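Local coordinates for TrwG protein (Bartonella grahamii, PDB 4NHF), which is a VirB8-family membrane protein of a type IV secretion system, represented here by its soluble domain, and probably helps to assemble that secretion machinery, at residues H36-Y40 against T147-A151. Numbering follows the deposited sequence. Where two conformers were deposited one is given.
Sequences HETSY and TYVGA
Thr-38 N donates to Tyr-148 O at 3.0 Å, the one direct backbone hydrogen bond between 36-40 and 147-151. The same carbonyl oxygen takes a CA-H...O contact from Glu-37, its CA 3.1 Å from Tyr-148 O, so two neighbouring residues share one acceptor. Tyr-148 N, by contrast, is buried with no partner in the model. Beside this bond the hydroxyl of Thr-147 donates a hydrogen bond to Glu-37, with Thr-147 OG1 2.7 Å from Glu-37 OE1 on the anti side of that oxygen; a chi1 of -165° turns OG1, rather than CG2, to the carboxylate. One water donates to both Thr-38 O and Thr-147 OG1, so that this hydroxyl is donor to Glu-37 and acceptor from the water. Another joins the chain at its first modelled residue: it accepts from His-36 N and donates to Val-149 O, bridging groups that do not bond directly. Beyond the polar part, Tyr-40 points the CD2-CE2 edge of its ring at the face of Tyr-148 in a T-shaped stack, planes at 68°; Tyr-40 CD2 lies over the centre of the Tyr-148 ring, 3.6 Å from Tyr-148 CG. The phenol OH of Tyr-148 is satisfied by Asp-45 of helix 42-57, while Phe-165 adds a second edge-to-face partner. The loop before that helix lies across the end of strand 138-148, which runs between strands 117-127 and 165-174 in the antiparallel sheet of the VirB8 domain and pairs with the latter through Thr-147 and Gln-166.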
# COMPACT_ATOMS: atom_id res chain seq x y z
N HIS A 36 -0.66 23.61 11.14
CA HIS A 36 -2.01 23.41 11.75
C HIS A 36 -2.47 21.98 11.57
O HIS A 36 -1.94 21.26 10.69
CB HIS A 36 -3.00 24.46 11.17
CG HIS A 36 -3.36 24.25 9.73
ND1 HIS A 36 -2.62 24.74 8.69
CD2 HIS A 36 -4.43 23.62 9.17
CE1 HIS A 36 -3.20 24.44 7.54
NE2 HIS A 36 -4.31 23.76 7.80
N GLU A 37 -3.38 21.50 12.41
CA GLU A 37 -3.87 20.11 12.25
C GLU A 37 -5.23 20.17 11.57
O GLU A 37 -5.99 21.13 11.77
CB GLU A 37 -3.98 19.36 13.59
CG GLU A 37 -2.64 19.22 14.30
CD GLU A 37 -2.78 18.71 15.71
OE1 GLU A 37 -3.55 17.76 16.01
OE2 GLU A 37 -2.13 19.33 16.56
N THR A 38 -5.52 19.14 10.79
CA THR A 38 -6.75 19.05 10.03
C THR A 38 -7.49 17.74 10.30
O THR A 38 -6.85 16.68 10.63
CB THR A 38 -6.49 19.36 8.52
OG1 THR A 38 -5.87 20.64 8.44
CG2 THR A 38 -7.81 19.42 7.67
N SER A 39 -8.82 17.83 10.24
CA SER A 39 -9.73 16.68 10.25
C SER A 39 -10.18 16.40 8.82
O SER A 39 -10.27 17.32 7.99
CB SER A 39 -10.98 16.96 11.08
OG SER A 39 -10.85 16.38 12.36
N TYR A 40 -10.48 15.13 8.55
CA TYR A 40 -10.94 14.74 7.24
C TYR A 40 -12.21 13.91 7.28
O TYR A 40 -12.83 13.70 6.22
CB TYR A 40 -9.81 14.04 6.54
CG TYR A 40 -8.73 15.03 6.11
CD1 TYR A 40 -8.88 15.81 4.98
CD2 TYR A 40 -7.55 15.18 6.87
CE1 TYR A 40 -7.88 16.70 4.59
CE2 TYR A 40 -6.59 16.08 6.51
CZ TYR A 40 -6.75 16.83 5.37
OH TYR A 40 -5.77 17.69 5.04
N THR A 147 -3.65 12.27 14.13
CA THR A 147 -4.02 13.60 13.62
C THR A 147 -3.49 13.73 12.20
O THR A 147 -2.96 12.76 11.64
CB THR A 147 -3.49 14.70 14.53
OG1 THR A 147 -4.17 15.93 14.19
CG2 THR A 147 -1.97 14.87 14.37
N TYR A 148 -3.68 14.87 11.56
CA TYR A 148 -3.03 15.18 10.31
C TYR A 148 -2.37 16.51 10.39
O TYR A 148 -3.02 17.52 10.88
CB TYR A 148 -4.02 15.21 9.17
CG TYR A 148 -4.88 14.00 8.96
CD1 TYR A 148 -5.94 13.73 9.81
CD2 TYR A 148 -4.66 13.17 7.87
CE1 TYR A 148 -6.79 12.67 9.57
CE2 TYR A 148 -5.48 12.11 7.61
CZ TYR A 148 -6.53 11.84 8.46
OH TYR A 148 -7.35 10.77 8.19
N VAL A 149 -1.12 16.59 9.94
CA VAL A 149 -0.32 17.82 10.12
C VAL A 149 0.01 18.67 8.89
O VAL A 149 0.61 19.72 9.03
CB VAL A 149 0.98 17.56 10.89
CG1 VAL A 149 0.60 17.01 12.25
CG2 VAL A 149 1.89 16.54 10.14
N GLY A 150 -0.45 18.25 7.71
CA GLY A 150 -0.13 18.91 6.45
C GLY A 150 0.96 18.16 5.68
O GLY A 150 1.71 17.34 6.22
N ALA A 151 1.03 18.44 4.40
CA ALA A 151 1.91 17.66 3.53
C ALA A 151 3.36 17.87 3.94
O ALA A 151 3.74 18.97 4.21
CB ALA A 151 1.73 18.10 2.12
O HOH W 1 0.04 22.35 8.70
O HOH W 2 -7.00 15.62 12.92